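RNA-directed RNA polymerase (Infectious pancreatic necrosis virus, PDB 3ZED) probably copies the viral RNA genome as an RNA-dependent RNA polymerase, existing both free and covalently attached to the genomic RNA. Local coordinates at residues 345-350 with 366-371; 359-364 with 681-686. All blocks are in the same frame, centred on the assembly; numbering follows the deposited sequence.

Both contacts involve the same part of the chain, the loop that leaves helix 326-340 and runs into helix 364-377. Along the sequence their segments alternate: 345-350, then 359-364, then 366-371, and only much later 681-686. Contact 1 is local, its segments 16 residues apart, and folds the loop back on the helix it leads into, whereas contact 2 reaches across more than 300 residues to the end of helix 677-683. Their centres lie about 13 Å apart, on the same side of the chain's centre. They meet where Thr-348 CG2 packs 4.0 Å from Gly-364 O. Contact 1 joins the loop to its own helix within the palm region, and contact 2 ties palm to thumb.

Contact 1. Residues 345-350 with 366-371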
loop_
_atom_site.group_PDB
_atom_site.type_symbol
_atom_site.label_atom_id
_atom_site.label_comp_id
_atom_site.label_asym_id
_atom_site.label_seq_id
_atom_site.Cartn_x
_atom_site.Cartn_y
_atom_site.Cartn_z
ATOM N N LEU B 345 9.147 7.284 10.105
ATOM C CA LEU B 345 9.770 8.599 10.051
ATOM C C LEU B 345 9.107 9.459 8.980
ATOM O O LEU B 345 8.997 9.044 7.823
ATOM C CB LEU B 345 11.290 8.475 9.837
ATOM C CG LEU B 345 12.042 7.437 10.724
ATOM C CD1 LEU B 345 13.526 7.310 10.305
ATOM C CD2 LEU B 345 11.963 7.789 12.218
ATOM N N ASN B 346 8.620 10.637 9.376
ATOM C CA ASN B 346 7.930 11.531 8.451
ATOM C C ASN B 346 8.209 12.980 8.823
ATOM O O ASN B 346 8.862 13.240 9.828
ATOM C CB ASN B 346 6.411 11.231 8.391
ATOM C CG ASN B 346 5.713 11.367 9.707
ATOM O OD1 ASN B 346 5.594 12.456 10.261
ATOM N ND2 ASN B 346 5.263 10.261 10.248
ATOM N N ILE B 347 7.710 13.915 8.009
ATOM C CA ILE B 347 7.927 15.356 8.148
ATOM C C ILE B 347 7.470 15.915 9.531
ATOM O O ILE B 347 7.983 16.943 9.947
ATOM C CB ILE B 347 7.254 16.099 6.956
ATOM C CG1 ILE B 347 7.850 17.507 6.721
ATOM C CG2 ILE B 347 5.722 16.076 7.023
ATOM C CD1 ILE B 347 7.628 18.084 5.300
ATOM N N THR B 348 6.553 15.246 10.240
ATOM C CA THR B 348 6.067 15.764 11.519
ATOM C C THR B 348 7.010 15.386 12.679
ATOM O O THR B 348 6.934 16.023 13.728
ATOM C CB THR B 348 4.610 15.324 11.805
ATOM O OG1 THR B 348 4.560 13.927 12.130
ATOM C CG2 THR B 348 3.659 15.647 10.660
ATOM N N ASN B 349 7.904 14.391 12.494
ATOM C CA ASN B 349 8.822 13.962 13.564
ATOM C C ASN B 349 10.289 13.896 13.102
ATOM O O ASN B 349 11.157 13.556 13.899
ATOM C CB ASN B 349 8.391 12.591 14.133
ATOM C CG ASN B 349 8.383 11.435 13.146
ATOM O OD1 ASN B 349 9.241 11.291 12.270
ATOM N ND2 ASN B 349 7.458 10.524 13.325
ATOM N N THR B 350 10.560 14.162 11.816
ATOM C CA THR B 350 11.911 14.069 11.232
ATOM C C THR B 350 12.045 15.101 10.128
ATOM O O THR B 350 11.050 15.438 9.498
ATOM C CB THR B 350 12.141 12.618 10.689
ATOM O OG1 THR B 350 11.879 11.658 11.727
ATOM C CG2 THR B 350 13.543 12.390 10.098
ATOM N N ASP B 366 -2.001 20.012 12.650
ATOM C CA ASP B 366 -1.439 21.277 13.110
ATOM C C ASP B 366 0.077 21.337 12.901
ATOM O O ASP B 366 0.576 22.402 12.525
ATOM C CB ASP B 366 -1.790 21.580 14.565
ATOM C CG ASP B 366 -1.493 23.039 14.912
ATOM O OD1 ASP B 366 -2.030 23.943 14.217
ATOM O OD2 ASP B 366 -0.688 23.278 15.833
ATOM N N ARG B 367 0.801 20.197 13.083
ATOM C CA ARG B 367 2.262 20.108 12.824
ATOM C C ARG B 367 2.559 20.416 11.350
ATOM O O ARG B 367 3.474 21.179 11.055
ATOM C CB ARG B 367 2.825 18.726 13.213
ATOM C CG ARG B 367 2.873 18.505 14.714
ATOM C CD ARG B 367 3.702 17.287 15.058
ATOM N NE ARG B 367 3.973 17.205 16.490
ATOM C CZ ARG B 367 5.030 16.597 17.025
ATOM N NH1 ARG B 367 5.932 16.017 16.246
ATOM N NH2 ARG B 367 5.198 16.576 18.342
ATOM N N ILE B 368 1.740 19.864 10.430
ATOM C CA ILE B 368 1.833 20.101 8.982
ATOM C C ILE B 368 1.588 21.591 8.687
ATOM O O ILE B 368 2.383 22.203 7.971
ATOM C CB ILE B 368 0.833 19.186 8.205
ATOM C CG1 ILE B 368 1.250 17.706 8.258
ATOM C CG2 ILE B 368 0.570 19.689 6.752
ATOM C CD1 ILE B 368 2.458 17.321 7.489
ATOM N N MET B 369 0.511 22.179 9.275
ATOM C CA MET B 369 0.174 23.599 9.072
ATOM C C MET B 369 1.276 24.529 9.603
ATOM O O MET B 369 1.554 25.540 8.959
ATOM C CB MET B 369 -1.181 23.946 9.676
ATOM C CG MET B 369 -2.344 23.282 8.935
ATOM S SD MET B 369 -2.480 23.698 7.152
ATOM C CE MET B 369 -2.763 25.475 7.229
ATOM N N THR B 370 1.958 24.149 10.709
ATOM C CA THR B 370 3.100 24.898 11.249
ATOM C C THR B 370 4.248 24.864 10.219
ATOM O O THR B 370 4.819 25.903 9.915
ATOM C CB THR B 370 3.520 24.335 12.629
ATOM O OG1 THR B 370 2.435 24.517 13.536
ATOM C CG2 THR B 370 4.755 25.028 13.208
ATOM N N ILE B 371 4.546 23.678 9.657
ATOM C CA ILE B 371 5.601 23.499 8.650
ATOM C C ILE B 371 5.257 24.350 7.409
ATOM O O ILE B 371 6.130 25.079 6.933
ATOM C CB ILE B 371 5.848 21.995 8.318
ATOM C CG1 ILE B 371 6.552 21.285 9.510
ATOM C CG2 ILE B 371 6.693 21.836 7.043
ATOM C CD1 ILE B 371 6.219 19.793 9.632
#
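Thr-348 O receives Arg-367 NH1 at 2.7 Å, a short but bent hydrogen bond with an N-H...O angle of 137°. The oxygen lies near the guanidinium plane, at its edge, while the donor is tilted 35° from the carbonyl plane. An extended chain from CG to NE carries the arginine there, and on the way Arg-367 CD passes 3.9 Å from Thr-348 CB. The threonine is itself fixed from within its loop. Asn-346 OD1 accepts both Thr-348 N, at 3.0 Å on a lone pair, and Thr-348 OG1, at 2.6 Å; the first bond defines an Asx turn, and Asn-346 ND2 is tied to Tyr-356 O. With OG1 so engaged (chi1 72°), Thr-348 CG2 lies beside the backbone N and packs 3.8 Å from Ile-368 CD1. One helical turn of 364-377 thus presents Arg-367, Ile-368 and Ile-371 to the bend. The apolar part is built from branch ends: Ile-347 CG2 meets Ile-368 CD1 at 3.5 Å, the two side chains crossing at about a right angle, and Ile-347 CG1 lies 4.0 Å from Ile-371 CD1. Met-384 of strand 382-386 touches both Ile-347 and Ile-368, placing this layer between the loop, the helix and that sheet.

Contact 2. Residues 359-364 with 681-686; sequences SPFHGG and VDINTP
His-362 and Ile-683 are joined through the backbone, His-362 N donating to Ile-683 O at 2.8 Å with an N-H...O angle of 159°. The histidine side chain then runs along the other segment. His-362 CB lies 3.5 Å from Thr-685 O, and CG is about equally near Thr-685 O and Ile-683 O. Further out, His-362 CD2 comes 3.3 Å from Thr-685 O, which lies in the ring plane at its edge. CD2 and NE2 of His-362 are both 3.5 Å from Asp-682 O, a proximity without an assigned hydrogen bond. For ND1 and CE1 the nearest neighbour across the contact is Ile-683 O, which sits over the centre of one imidazole face. With CG beside the backbone N (chi1 -62°), the ring folds over the same oxygen that the His-362 backbone N-H binds.

The sharp bend behind this is a type I' turn from Phe-361 to Gly-364, with positive phi at both His-362 and Gly-363; Gly-363 is also the N-cap of the helix that follows. A water bridges the two segments, donating to Pro-360 O and to Asn-684 OD1 at 2.7 Å each and accepting from Gly-363 N. Asn-684 ND2 is held separately by Leu-680 O, so both ends of that amide are engaged. On the apolar side Phe-361 and Ile-683 lie alongside each other, pointing the same way, with Phe-361 CE1 3.7 Å from Ile-683 CD1.

Trp-563 meets the Phe-361 ring edge-to-face, while Pro-576 of strand 573-578 touches Pro-360, Phe-361 and Asn-684. The turn capping helix 364-377, in the palm region, thus docks on the end of helix 677-683, in the thumb region, with strand 573-578 packed against both segments.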
loop_
_atom_site.group_PDB
_atom_site.type_symbol
_atom_site.label_atom_id
_atom_site.label_comp_id
_atom_site.label_asym_id
_atom_site.label_seq_id
_atom_site.Cartn_x
_atom_site.Cartn_y
_atom_site.Cartn_z
ATOM N N SER B 359 -0.344 10.583 10.616
ATOM C CA SER B 359 -1.716 10.642 11.091
ATOM C C SER B 359 -2.073 12.121 11.291
ATOM O O SER B 359 -1.284 12.842 11.915
ATOM C CB SER B 359 -1.888 9.863 12.390
ATOM O OG SER B 359 -3.203 10.081 12.876
ATOM N N PRO B 360 -3.224 12.611 10.770
ATOM C CA PRO B 360 -3.554 14.036 10.981
ATOM C C PRO B 360 -4.093 14.289 12.394
ATOM O O PRO B 360 -4.173 15.439 12.834
ATOM C CB PRO B 360 -4.623 14.311 9.915
ATOM C CG PRO B 360 -5.324 12.968 9.724
ATOM C CD PRO B 360 -4.274 11.903 9.988
ATOM N N PHE B 361 -4.468 13.211 13.092
ATOM C CA PHE B 361 -5.016 13.281 14.437
ATOM C C PHE B 361 -3.910 13.485 15.470
ATOM O O PHE B 361 -2.723 13.435 15.131
ATOM C CB PHE B 361 -5.878 12.040 14.735
ATOM C CG PHE B 361 -7.114 12.041 13.860
ATOM C CD1 PHE B 361 -8.142 12.964 14.074
ATOM C CD2 PHE B 361 -7.218 11.174 12.781
ATOM C CE1 PHE B 361 -9.251 13.011 13.224
ATOM C CE2 PHE B 361 -8.320 11.216 11.946
ATOM C CZ PHE B 361 -9.335 12.133 12.173
ATOM N N HIS B 362 -4.301 13.821 16.712
ATOM C CA HIS B 362 -3.380 14.040 17.830
ATOM C C HIS B 362 -2.320 15.122 17.483
ATOM O O HIS B 362 -1.129 14.995 17.803
ATOM C CB HIS B 362 -2.755 12.692 18.283
ATOM C CG HIS B 362 -3.807 11.745 18.772
ATOM N ND1 HIS B 362 -4.213 10.665 18.008
ATOM C CD2 HIS B 362 -4.608 11.833 19.868
ATOM C CE1 HIS B 362 -5.226 10.112 18.662
ATOM N NE2 HIS B 362 -5.498 10.774 19.791
ATOM N N GLY B 363 -2.795 16.177 16.816
ATOM C CA GLY B 363 -1.994 17.324 16.420
ATOM C C GLY B 363 -1.189 17.214 15.150
ATOM O O GLY B 363 -0.454 18.150 14.836
ATOM N N GLY B 364 -1.306 16.083 14.431
ATOM C CA GLY B 364 -0.586 15.836 13.167
ATOM C C GLY B 364 -0.817 16.907 12.102
ATOM O O GLY B 364 0.136 17.440 11.523
ATOM N N VAL B 681 -12.033 16.997 21.025
ATOM C CA VAL B 681 -10.859 17.550 21.701
ATOM C C VAL B 681 -9.817 16.410 21.845
ATOM O O VAL B 681 -8.670 16.617 21.477
ATOM C CB VAL B 681 -11.210 18.215 23.077
ATOM C CG1 VAL B 681 -9.959 18.525 23.905
ATOM C CG2 VAL B 681 -12.044 19.476 22.886
ATOM N N ASP B 682 -10.243 15.214 22.322
ATOM C CA ASP B 682 -9.363 14.047 22.551
ATOM C C ASP B 682 -8.677 13.539 21.273
ATOM O O ASP B 682 -7.482 13.261 21.316
ATOM C CB ASP B 682 -10.117 12.872 23.200
ATOM C CG ASP B 682 -10.671 13.120 24.602
ATOM O OD1 ASP B 682 -10.308 14.160 25.222
ATOM O OD2 ASP B 682 -11.494 12.300 25.063
ATOM N N ILE B 683 -9.408 13.434 20.147
ATOM C CA ILE B 683 -8.813 12.920 18.917
ATOM C C ILE B 683 -7.781 13.920 18.337
ATOM O O ILE B 683 -6.960 13.539 17.510
ATOM C CB ILE B 683 -9.884 12.510 17.863
ATOM C CG1 ILE B 683 -10.708 13.707 17.338
ATOM C CG2 ILE B 683 -10.770 11.398 18.406
ATOM C CD1 ILE B 683 -11.566 13.435 16.111
ATOM N N ASN B 684 -7.810 15.183 18.805
ATOM C CA ASN B 684 -6.926 16.230 18.316
ATOM C C ASN B 684 -5.883 16.640 19.326
ATOM O O ASN B 684 -5.063 17.512 19.030
ATOM C CB ASN B 684 -7.751 17.439 17.894
ATOM C CG ASN B 684 -8.390 17.225 16.567
ATOM O OD1 ASN B 684 -7.712 16.919 15.576
ATOM N ND2 ASN B 684 -9.698 17.370 16.512
ATOM N N THR B 685 -5.872 16.001 20.500
ATOM C CA THR B 685 -4.936 16.353 21.568
ATOM C C THR B 685 -3.533 15.819 21.266
ATOM O O THR B 685 -3.351 14.602 21.121
ATOM C CB THR B 685 -5.475 15.900 22.923
ATOM O OG1 THR B 685 -6.664 16.639 23.151
ATOM C CG2 THR B 685 -4.489 16.154 24.098
ATOM N N PRO B 686 -2.530 16.727 21.153
ATOM C CA PRO B 686 -1.155 16.261 20.925
ATOM C C PRO B 686 -0.540 15.731 22.207
ATOM O O PRO B 686 -0.828 16.240 23.282
ATOM C CB PRO B 686 -0.408 17.510 20.437
ATOM C CG PRO B 686 -1.324 18.664 20.673
ATOM C CD PRO B 686 -2.592 18.198 21.294
HETATM O O HOH W 1 -5.056 16.746 15.049
#